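Local coordinates for protein serine protease inhibitor (Thermoanaerobacter tengcongensis, PDB 2PEF) that probably inhibits serine proteases and is captured here in the latent state of a serpin, at residues N23-I33 / Y268-T277; L36-N47 / I67-M78. All blocks are in the same frame, centred on the assembly; numbering follows the deposited sequence.

Contact 1 of 2, residues N23-I33 / Y268-T277; sequences NSIDDKENSLI and YEYTIKMNET
Ile33 CG2 meets Met274 CE at 4.2 Å in the apolar interior of the serpin fold, where the segment running from helix 7-22 into the short strand 32-33 packs against a strand of the central β-sheet and the turn into helix 275-280. Farther along, Leu32 CB lies 3.7 Å from Tyr268 CE1. Two tyrosine rings take one residue each of the 23-33 segment: Asn30 by its side chain, Ser31 by its CA. Asn30 CB sits 3.5 Å from the ring centroid of Tyr268, over its face, with the amide standing at 79° to the ring and ND2 above the same face; OD1 accepts from the backbone N atoms of Leu370 and Ser371. Ser31 CA rests over Tyr270, 3.7 Å from its ring centroid. With CG of Tyr268 wedged between backbone N and carbonyl carbon (chi1 67°), the ring is brought face-on to Asn30 CB, and its OH donates to Ser31 O across 2.7 Å, from above the carbonyl plane. An alanine in place of Tyr268 is likely to open a gap beside Asn30 CB and leave Ser31 O without this donor. At the polar edge, Asp26 OD1 accepts from Lys28 N (an Asx turn) and Glu29 N, while Asp26 N donates almost straight (177°) to Ser31 OG. Tyr270 OH donates to Ser24 O at 2.7 Å and accepts from a water that also donates to Asp26 OD2.

Contact 2 of 2, residues L36-N47 / I67-M78; sequences LSAMLALAMTAN and IEDLNKYLYTYM
In the helical layer of the serpin fold, helices 35-46 and 67-80 run in roughly opposite directions, their local axes 10.3 Å apart and inclined at 140°, with Leu74 and Ala43 at the middle of the interface. Leu74 holds CG opposite its carbonyl carbon (chi1 -72°), which carries CD1 to within 3.5 Å of Ala43 CB. Leu40 and Met78 run alongside in opposing senses, Leu40 CD2 lying 3.7 Å from Met78 SD, while Leu36 CD1 touches the edge of the Tyr77 ring. Toward the other end the contact turns polar. Asn47 and Asn71 face each other as a reciprocal amide pair, each ND2 donating to the other's OD1 at 2.9 Å, with planes only 24° apart. The second N-H of Asn47 ND2 is directed to Ala43 O, 3.0 Å away and less straight, and Asn71 OD1 has a further bond with Tyr116 OH, so both buried amides have their polar atoms engaged and their rotation fixed. Ile67 CG1 lies beside the pair, 3.6 Å from Asn47 ND2, and its CD1 reaches Ala46 CB. Helix 106-116 closes over the polar end, with Ile111 against both asparagines, and Ile91 of strand 87-98 packs on Leu36, Leu40 and Met78 at the other.

Contact 1 and contact 2 have centres about 22 Å apart, on opposite sides of the chain's centre, yet they are joined in sequence: strand 32-33 of contact 1 leads directly into helix 35-46 of contact 2, which is nested within the chain loop that contact 1 closes. They also touch in space, Met274 SD lying 4.2 Å from Ala38 CB on a side of helix 35-46 turned away from helix 67-80. Contact 1 includes a strand of the central sheet, and helix 35-46 packs on that sheet, touching strand 158-169. Strand 322-331 lies between strands 310-318 and 158-169, antiparallel to both, consistent with the inserted reactive-centre loop of a latent serpin; Ser37 OG bonds to its Thr329 OG1.

Contact 1 of 2, residues N23-I33 / Y268-T277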
loop_
_atom_site.group_PDB
_atom_site.type_symbol
_atom_site.label_atom_id
_atom_site.label_comp_id
_atom_site.label_asym_id
_atom_site.label_seq_id
_atom_site.Cartn_x
_atom_site.Cartn_y
_atom_site.Cartn_z
ATOM N N ASN A 23 11.573 -3.459 3.357
ATOM C CA ASN A 23 11.546 -4.810 3.906
ATOM C C ASN A 23 10.568 -5.750 3.184
ATOM O O ASN A 23 10.391 -6.904 3.589
ATOM C CB ASN A 23 11.271 -4.763 5.414
ATOM C CG ASN A 23 12.428 -4.166 6.198
ATOM O OD1 ASN A 23 12.303 -3.093 6.793
ATOM N ND2 ASN A 23 13.569 -4.855 6.196
ATOM N N SER A 24 9.965 -5.256 2.103
ATOM C CA SER A 24 8.949 -5.996 1.347
ATOM C C SER A 24 9.375 -6.281 -0.099
ATOM O O SER A 24 8.548 -6.637 -0.946
ATOM C CB SER A 24 7.629 -5.218 1.351
ATOM O OG SER A 24 7.175 -4.982 2.670
ATOM N N ILE A 25 10.671 -6.139 -0.364
ATOM C CA ILE A 25 11.223 -6.242 -1.713
ATOM C C ILE A 25 11.579 -7.676 -2.097
ATOM O O ILE A 25 12.363 -8.346 -1.411
ATOM C CB ILE A 25 12.477 -5.328 -1.874
ATOM C CG1 ILE A 25 12.123 -3.863 -1.599
ATOM C CG2 ILE A 25 13.121 -5.485 -3.256
ATOM C CD1 ILE A 25 10.946 -3.346 -2.392
ATOM N N ASP A 26 11.008 -8.136 -3.206
ATOM C CA ASP A 26 11.359 -9.441 -3.760
ATOM C C ASP A 26 12.657 -9.358 -4.556
ATOM O O ASP A 26 13.012 -8.305 -5.094
ATOM C CB ASP A 26 10.228 -9.994 -4.631
ATOM C CG ASP A 26 10.345 -11.494 -4.863
ATOM O OD1 ASP A 26 11.224 -11.924 -5.645
ATOM O OD2 ASP A 26 9.548 -12.247 -4.267
ATOM N N ASP A 27 13.350 -10.487 -4.633
ATOM C CA ASP A 27 14.642 -10.574 -5.293
ATOM C C ASP A 27 14.535 -10.614 -6.819
ATOM O O ASP A 27 15.414 -10.106 -7.526
ATOM C CB ASP A 27 15.378 -11.819 -4.800
ATOM C CG ASP A 27 16.837 -11.557 -4.523
ATOM O OD1 ASP A 27 17.174 -10.421 -4.124
ATOM O OD2 ASP A 27 17.647 -12.489 -4.693
ATOM N N LYS A 28 13.462 -11.221 -7.320
ATOM C CA LYS A 28 13.294 -11.426 -8.757
ATOM C C LYS A 28 11.952 -10.920 -9.270
ATOM O O LYS A 28 11.851 -10.473 -10.413
ATOM C CB LYS A 28 13.464 -12.904 -9.111
ATOM N N GLU A 29 10.928 -11.001 -8.424
ATOM C CA GLU A 29 9.583 -10.562 -8.783
ATOM C C GLU A 29 9.424 -9.069 -8.549
ATOM O O GLU A 29 10.005 -8.520 -7.614
ATOM C CB GLU A 29 8.529 -11.314 -7.961
ATOM C CG GLU A 29 8.570 -12.837 -8.094
ATOM C CD GLU A 29 8.443 -13.315 -9.530
ATOM O OE1 GLU A 29 7.600 -12.768 -10.278
ATOM O OE2 GLU A 29 9.189 -14.244 -9.908
ATOM N N ASN A 30 8.633 -8.418 -9.400
ATOM C CA ASN A 30 8.239 -7.033 -9.162
ATOM C C ASN A 30 7.484 -6.916 -7.847
ATOM O O ASN A 30 6.589 -7.715 -7.564
ATOM C CB ASN A 30 7.334 -6.517 -10.278
ATOM C CG ASN A 30 8.009 -6.497 -11.634
ATOM O OD1 ASN A 30 9.190 -6.818 -11.776
ATOM N ND2 ASN A 30 7.248 -6.108 -12.648
ATOM N N SER A 31 7.845 -5.917 -7.052
ATOM C CA SER A 31 7.173 -5.671 -5.787
ATOM C C SER A 31 6.239 -4.470 -5.888
ATOM O O SER A 31 6.456 -3.565 -6.703
ATOM C CB SER A 31 8.209 -5.449 -4.684
ATOM O OG SER A 31 9.094 -6.552 -4.609
ATOM N N LEU A 32 5.191 -4.473 -5.071
ATOM C CA LEU A 32 4.277 -3.335 -4.984
ATOM C C LEU A 32 3.561 -3.363 -3.655
ATOM O O LEU A 32 2.924 -4.357 -3.313
ATOM C CB LEU A 32 3.242 -3.364 -6.105
ATOM C CG LEU A 32 2.188 -2.249 -6.098
ATOM C CD1 LEU A 32 2.791 -0.879 -6.428
ATOM C CD2 LEU A 32 1.072 -2.577 -7.063
ATOM N N ILE A 33 3.669 -2.275 -2.905
ATOM C CA ILE A 33 2.906 -2.158 -1.670
ATOM C C ILE A 33 2.186 -0.820 -1.614
ATOM O O ILE A 33 2.602 0.149 -2.254
ATOM C CB ILE A 33 3.764 -2.374 -0.391
ATOM C CG1 ILE A 33 4.764 -1.235 -0.181
ATOM C CG2 ILE A 33 4.454 -3.754 -0.412
ATOM C CD1 ILE A 33 5.162 -1.052 1.271
ATOM N N TYR A 268 1.147 -5.927 -13.182
ATOM C CA TYR A 268 1.452 -7.074 -12.340
ATOM C C TYR A 268 0.710 -7.032 -11.008
ATOM O O TYR A 268 0.128 -6.007 -10.624
ATOM C CB TYR A 268 2.966 -7.221 -12.110
ATOM C CG TYR A 268 3.595 -6.109 -11.300
ATOM C CD1 TYR A 268 3.665 -6.184 -9.908
ATOM C CD2 TYR A 268 4.129 -4.985 -11.928
ATOM C CE1 TYR A 268 4.247 -5.159 -9.163
ATOM C CE2 TYR A 268 4.715 -3.960 -11.197
ATOM C CZ TYR A 268 4.769 -4.052 -9.819
ATOM O OH TYR A 268 5.347 -3.032 -9.105
ATOM N N GLU A 269 0.739 -8.174 -10.329
ATOM C CA GLU A 269 0.158 -8.355 -9.007
ATOM C C GLU A 269 1.262 -8.741 -8.031
ATOM O O GLU A 269 2.308 -9.252 -8.442
ATOM C CB GLU A 269 -0.903 -9.456 -9.046
ATOM C CG GLU A 269 -2.053 -9.190 -10.011
ATOM C CD GLU A 269 -2.970 -10.392 -10.189
ATOM O OE1 GLU A 269 -2.483 -11.545 -10.125
ATOM O OE2 GLU A 269 -4.183 -10.184 -10.401
ATOM N N TYR A 270 1.023 -8.495 -6.743
ATOM C CA TYR A 270 1.982 -8.835 -5.690
ATOM C C TYR A 270 1.260 -9.207 -4.408
ATOM O O TYR A 270 0.271 -8.576 -4.029
ATOM C CB TYR A 270 2.935 -7.662 -5.434
ATOM C CG TYR A 270 4.156 -7.972 -4.586
ATOM C CD1 TYR A 270 5.102 -8.915 -4.996
ATOM C CD2 TYR A 270 4.389 -7.285 -3.393
ATOM C CE1 TYR A 270 6.233 -9.178 -4.231
ATOM C CE2 TYR A 270 5.522 -7.543 -2.620
ATOM C CZ TYR A 270 6.435 -8.491 -3.046
ATOM O OH TYR A 270 7.556 -8.750 -2.288
ATOM N N THR A 271 1.768 -10.245 -3.751
ATOM C CA THR A 271 1.230 -10.684 -2.475
ATOM C C THR A 271 2.374 -10.897 -1.487
ATOM O O THR A 271 3.356 -11.559 -1.798
ATOM C CB THR A 271 0.376 -11.961 -2.644
ATOM O OG1 THR A 271 -0.695 -11.688 -3.560
ATOM C CG2 THR A 271 -0.214 -12.409 -1.313
ATOM N N ILE A 272 2.239 -10.315 -0.297
ATOM C CA ILE A 272 3.269 -10.448 0.728
ATOM C C ILE A 272 2.684 -10.580 2.139
ATOM O O ILE A 272 1.711 -9.908 2.485
ATOM C CB ILE A 272 4.319 -9.296 0.645
ATOM C CG1 ILE A 272 5.533 -9.593 1.531
ATOM C CG2 ILE A 272 3.693 -7.921 0.956
ATOM C CD1 ILE A 272 6.806 -8.899 1.083
ATOM N N LYS A 273 3.279 -11.470 2.929
ATOM C CA LYS A 273 2.969 -11.594 4.348
ATOM C C LYS A 273 3.851 -10.607 5.107
ATOM O O LYS A 273 5.075 -10.609 4.951
ATOM C CB LYS A 273 3.219 -13.030 4.811
ATOM C CG LYS A 273 2.837 -13.320 6.255
ATOM C CD LYS A 273 2.993 -14.799 6.555
ATOM C CE LYS A 273 3.056 -15.058 8.047
ATOM N NZ LYS A 273 3.064 -16.512 8.367
ATOM N N MET A 274 3.224 -9.749 5.911
ATOM C CA MET A 274 3.934 -8.637 6.548
ATOM C C MET A 274 4.381 -8.878 7.995
ATOM O O MET A 274 4.957 -7.989 8.620
ATOM C CB MET A 274 3.098 -7.355 6.442
ATOM C CG MET A 274 3.220 -6.684 5.085
ATOM S SD MET A 274 2.140 -5.261 4.906
ATOM C CE MET A 274 2.858 -4.522 3.445
ATOM N N ASN A 275 4.131 -10.079 8.511
ATOM C CA ASN A 275 4.466 -10.419 9.896
ATOM C C ASN A 275 5.891 -10.046 10.312
ATOM O O ASN A 275 6.078 -9.292 11.268
ATOM C CB ASN A 275 4.220 -11.906 10.163
ATOM C CG ASN A 275 2.749 -12.256 10.206
ATOM O OD1 ASN A 275 1.945 -11.737 9.424
ATOM N ND2 ASN A 275 2.387 -13.150 11.118
ATOM N N GLU A 276 6.875 -10.567 9.580
ATOM C CA GLU A 276 8.296 -10.384 9.902
ATOM C C GLU A 276 8.739 -8.922 9.835
ATOM O O GLU A 276 9.493 -8.452 10.693
ATOM C CB GLU A 276 9.172 -11.246 8.988
ATOM C CG GLU A 276 9.215 -12.725 9.365
ATOM C CD GLU A 276 10.216 -13.524 8.536
ATOM O OE1 GLU A 276 10.831 -12.954 7.607
ATOM O OE2 GLU A 276 10.393 -14.729 8.821
ATOM N N THR A 277 8.265 -8.211 8.814
ATOM C CA THR A 277 8.519 -6.777 8.679
ATOM C C THR A 277 7.984 -6.014 9.891
ATOM O O THR A 277 8.682 -5.174 10.468
ATOM C CB THR A 277 7.880 -6.220 7.386
ATOM O OG1 THR A 277 8.485 -6.846 6.248
ATOM C CG2 THR A 277 8.063 -4.711 7.287
HETATM O O HOH W 1 10.700 -8.339 6.291
HETATM O O HOH W 2 6.712 -7.208 4.275
HETATM O O HOH W 3 8.082 -11.328 -1.710
HETATM O O HOH W 4 4.984 -9.690 -8.526
#

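Contact 2 of 2, residues L36-N47 / I67-M78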
loop_
_atom_site.group_PDB
_atom_site.type_symbol
_atom_site.label_atom_id
_atom_site.label_comp_id
_atom_site.label_asym_id
_atom_site.label_seq_id
_atom_site.Cartn_x
_atom_site.Cartn_y
_atom_site.Cartn_z
ATOM N N LEU A 36 -0.350 3.188 2.659
ATOM C CA LEU A 36 -1.630 3.713 3.135
ATOM C C LEU A 36 -2.569 2.586 3.558
ATOM O O LEU A 36 -3.119 2.615 4.652
ATOM C CB LEU A 36 -2.307 4.585 2.070
ATOM C CG LEU A 36 -3.671 5.189 2.428
ATOM C CD1 LEU A 36 -3.598 6.089 3.669
ATOM C CD2 LEU A 36 -4.232 5.948 1.234
ATOM N N SER A 37 -2.740 1.599 2.684
ATOM C CA SER A 37 -3.595 0.454 2.974
ATOM C C SER A 37 -3.145 -0.311 4.219
ATOM O O SER A 37 -3.965 -0.671 5.066
ATOM C CB SER A 37 -3.653 -0.482 1.766
ATOM O OG SER A 37 -4.413 -1.639 2.062
ATOM N N ALA A 38 -1.840 -0.552 4.325
ATOM C CA ALA A 38 -1.276 -1.261 5.470
ATOM C C ALA A 38 -1.495 -0.484 6.761
ATOM O O ALA A 38 -1.951 -1.053 7.761
ATOM C CB ALA A 38 0.197 -1.540 5.252
ATOM N N MET A 39 -1.172 0.809 6.723
ATOM C CA MET A 39 -1.385 1.722 7.844
ATOM C C MET A 39 -2.824 1.667 8.359
ATOM O O MET A 39 -3.070 1.575 9.564
ATOM C CB MET A 39 -1.036 3.155 7.421
ATOM C CG MET A 39 -1.394 4.229 8.442
ATOM S SD MET A 39 -0.432 4.109 9.961
ATOM C CE MET A 39 1.152 4.738 9.418
ATOM N N LEU A 40 -3.778 1.736 7.436
ATOM C CA LEU A 40 -5.187 1.792 7.825
ATOM C C LEU A 40 -5.695 0.514 8.489
ATOM O O LEU A 40 -6.410 0.580 9.490
ATOM C CB LEU A 40 -6.064 2.198 6.643
ATOM C CG LEU A 40 -5.849 3.647 6.192
ATOM C CD1 LEU A 40 -6.492 3.884 4.835
ATOM C CD2 LEU A 40 -6.369 4.642 7.215
ATOM N N ALA A 41 -5.320 -0.641 7.944
ATOM C CA ALA A 41 -5.720 -1.922 8.514
ATOM C C ALA A 41 -5.115 -2.088 9.903
ATOM O O ALA A 41 -5.785 -2.531 10.836
ATOM C CB ALA A 41 -5.288 -3.062 7.611
ATOM N N LEU A 42 -3.843 -1.710 10.031
ATOM C CA LEU A 42 -3.120 -1.866 11.285
ATOM C C LEU A 42 -3.551 -0.843 12.333
ATOM O O LEU A 42 -3.565 -1.146 13.525
ATOM C CB LEU A 42 -1.611 -1.797 11.046
ATOM C CG LEU A 42 -0.997 -2.963 10.258
ATOM C CD1 LEU A 42 0.393 -2.595 9.755
ATOM C CD2 LEU A 42 -0.947 -4.249 11.086
ATOM N N ALA A 43 -3.889 0.367 11.889
ATOM C CA ALA A 43 -4.371 1.392 12.815
ATOM C C ALA A 43 -5.725 0.998 13.407
ATOM O O ALA A 43 -5.957 1.171 14.615
ATOM C CB ALA A 43 -4.442 2.741 12.128
ATOM N N MET A 44 -6.608 0.454 12.567
ATOM C CA MET A 44 -7.883 -0.098 13.042
ATOM C C MET A 44 -7.626 -1.164 14.098
ATOM O O MET A 44 -8.224 -1.141 15.175
ATOM C CB MET A 44 -8.693 -0.714 11.895
ATOM C CG MET A 44 -9.437 0.288 11.023
ATOM S SD MET A 44 -10.738 -0.485 10.045
ATOM C CE MET A 44 -9.803 -1.497 8.902
ATOM N N THR A 45 -6.715 -2.081 13.781
ATOM C CA THR A 45 -6.375 -3.195 14.654
ATOM C C THR A 45 -5.827 -2.706 15.997
ATOM O O THR A 45 -6.150 -3.268 17.040
ATOM C CB THR A 45 -5.359 -4.150 13.977
ATOM O OG1 THR A 45 -5.850 -4.543 12.689
ATOM C CG2 THR A 45 -5.128 -5.398 14.818
ATOM N N ALA A 46 -5.020 -1.644 15.960
ATOM C CA ALA A 46 -4.384 -1.099 17.160
ATOM C C ALA A 46 -5.386 -0.562 18.183
ATOM O O ALA A 46 -5.096 -0.527 19.382
ATOM C CB ALA A 46 -3.366 -0.021 16.787
ATOM N N ASN A 47 -6.561 -0.155 17.705
ATOM C CA ASN A 47 -7.626 0.346 18.577
ATOM C C ASN A 47 -8.270 -0.734 19.435
ATOM O O ASN A 47 -9.069 -0.434 20.326
ATOM C CB ASN A 47 -8.682 1.087 17.757
ATOM C CG ASN A 47 -8.296 2.525 17.495
ATOM O OD1 ASN A 47 -8.451 3.386 18.363
ATOM N ND2 ASN A 47 -7.778 2.793 16.304
ATOM N N ILE A 67 -2.322 6.371 19.497
ATOM C CA ILE A 67 -3.380 5.856 18.614
ATOM C C ILE A 67 -4.545 6.842 18.471
ATOM O O ILE A 67 -5.093 7.006 17.379
ATOM C CB ILE A 67 -3.870 4.420 19.011
ATOM C CG1 ILE A 67 -4.767 3.816 17.919
ATOM C CG2 ILE A 67 -4.565 4.410 20.374
ATOM C CD1 ILE A 67 -4.128 3.743 16.526
ATOM N N GLU A 68 -4.898 7.511 19.570
ATOM C CA GLU A 68 -5.932 8.546 19.543
ATOM C C GLU A 68 -5.613 9.624 18.509
ATOM O O GLU A 68 -6.478 10.009 17.724
ATOM C CB GLU A 68 -6.103 9.175 20.927
ATOM N N ASP A 69 -4.366 10.094 18.508
ATOM C CA ASP A 69 -3.919 11.110 17.557
ATOM C C ASP A 69 -3.798 10.552 16.140
ATOM O O ASP A 69 -4.165 11.223 15.170
ATOM C CB ASP A 69 -2.597 11.743 18.010
ATOM C CG ASP A 69 -2.789 12.817 19.074
ATOM O OD1 ASP A 69 -3.946 13.209 19.345
ATOM O OD2 ASP A 69 -1.771 13.282 19.633
ATOM N N LEU A 70 -3.297 9.322 16.021
ATOM C CA LEU A 70 -3.200 8.660 14.724
ATOM C C LEU A 70 -4.578 8.496 14.082
ATOM O O LEU A 70 -4.715 8.666 12.868
ATOM C CB LEU A 70 -2.479 7.308 14.827
ATOM C CG LEU A 70 -2.082 6.654 13.494
ATOM C CD1 LEU A 70 -1.000 7.454 12.774
ATOM C CD2 LEU A 70 -1.628 5.220 13.706
ATOM N N ASN A 71 -5.579 8.169 14.902
ATOM C CA ASN A 71 -6.973 8.102 14.460
ATOM C C ASN A 71 -7.422 9.422 13.846
ATOM O O ASN A 71 -8.012 9.443 12.763
ATOM C CB ASN A 71 -7.910 7.760 15.627
ATOM C CG ASN A 71 -7.798 6.321 16.079
ATOM O OD1 ASN A 71 -7.233 5.472 15.386
ATOM N ND2 ASN A 71 -8.331 6.038 17.263
ATOM N N LYS A 72 -7.143 10.517 14.553
ATOM C CA LYS A 72 -7.519 11.848 14.084
ATOM C C LYS A 72 -6.793 12.187 12.784
ATOM O O LYS A 72 -7.405 12.670 11.829
ATOM C CB LYS A 72 -7.231 12.902 15.155
ATOM C CG LYS A 72 -8.034 12.710 16.427
ATOM C CD LYS A 72 -7.981 13.942 17.312
ATOM C CE LYS A 72 -8.804 13.744 18.576
ATOM N NZ LYS A 72 -8.123 12.854 19.558
ATOM N N TYR A 73 -5.489 11.918 12.752
ATOM C CA TYR A 73 -4.675 12.157 11.561
ATOM C C TYR A 73 -5.193 11.387 10.346
ATOM O O TYR A 73 -5.341 11.946 9.256
ATOM C CB TYR A 73 -3.228 11.734 11.815
ATOM C CG TYR A 73 -2.324 12.750 12.477
ATOM C CD1 TYR A 73 -1.486 12.367 13.528
ATOM C CD2 TYR A 73 -2.275 14.076 12.047
ATOM C CE1 TYR A 73 -0.632 13.276 14.135
ATOM C CE2 TYR A 73 -1.420 14.998 12.653
ATOM C CZ TYR A 73 -0.601 14.586 13.692
ATOM O OH TYR A 73 0.247 15.480 14.301
ATOM N N LEU A 74 -5.453 10.096 10.534
ATOM C CA LEU A 74 -5.860 9.236 9.428
ATOM C C LEU A 74 -7.264 9.572 8.939
ATOM O O LEU A 74 -7.516 9.605 7.733
ATOM C CB LEU A 74 -5.741 7.759 9.810
ATOM C CG LEU A 74 -4.304 7.239 9.921
ATOM C CD1 LEU A 74 -4.300 5.802 10.387
ATOM C CD2 LEU A 74 -3.550 7.375 8.596
ATOM N N TYR A 75 -8.167 9.840 9.879
ATOM C CA TYR A 75 -9.497 10.319 9.536
ATOM C C TYR A 75 -9.406 11.578 8.674
ATOM O O TYR A 75 -10.079 11.687 7.658
ATOM C CB TYR A 75 -10.322 10.581 10.804
ATOM C CG TYR A 75 -11.576 11.385 10.568
ATOM C CD1 TYR A 75 -12.715 10.792 10.026
ATOM C CD2 TYR A 75 -11.628 12.741 10.894
ATOM C CE1 TYR A 75 -13.872 11.525 9.809
ATOM C CE2 TYR A 75 -12.781 13.487 10.676
ATOM C CZ TYR A 75 -13.896 12.873 10.137
ATOM O OH TYR A 75 -15.030 13.618 9.924
ATOM N N THR A 76 -8.551 12.515 9.075
ATOM C CA THR A 76 -8.402 13.777 8.356
ATOM C C THR A 76 -7.726 13.556 7.002
ATOM O O THR A 76 -8.137 14.137 5.988
ATOM C CB THR A 76 -7.608 14.793 9.190
ATOM O OG1 THR A 76 -8.172 14.866 10.508
ATOM C CG2 THR A 76 -7.647 16.171 8.541
ATOM N N TYR A 77 -6.705 12.703 6.996
ATOM C CA TYR A 77 -5.987 12.367 5.769
ATOM C C TYR A 77 -6.927 11.765 4.729
ATOM O O TYR A 77 -6.949 12.206 3.578
ATOM C CB TYR A 77 -4.829 11.410 6.058
ATOM C CG TYR A 77 -3.877 11.247 4.895
ATOM C CD1 TYR A 77 -3.185 12.345 4.380
ATOM C CD2 TYR A 77 -3.660 9.998 4.317
ATOM C CE1 TYR A 77 -2.303 12.203 3.314
ATOM C CE2 TYR A 77 -2.776 9.844 3.245
ATOM C CZ TYR A 77 -2.105 10.951 2.750
ATOM O OH TYR A 77 -1.238 10.804 1.690
ATOM N N MET A 78 -7.705 10.764 5.142
ATOM C CA MET A 78 -8.688 10.125 4.265
ATOM C C MET A 78 -9.749 11.112 3.778
ATOM O O MET A 78 -10.157 11.073 2.611
ATOM C CB MET A 78 -9.358 8.946 4.969
ATOM C CG MET A 78 -8.455 7.741 5.171
ATOM S SD MET A 78 -9.387 6.320 5.762
ATOM C CE MET A 78 -9.559 6.731 7.497
#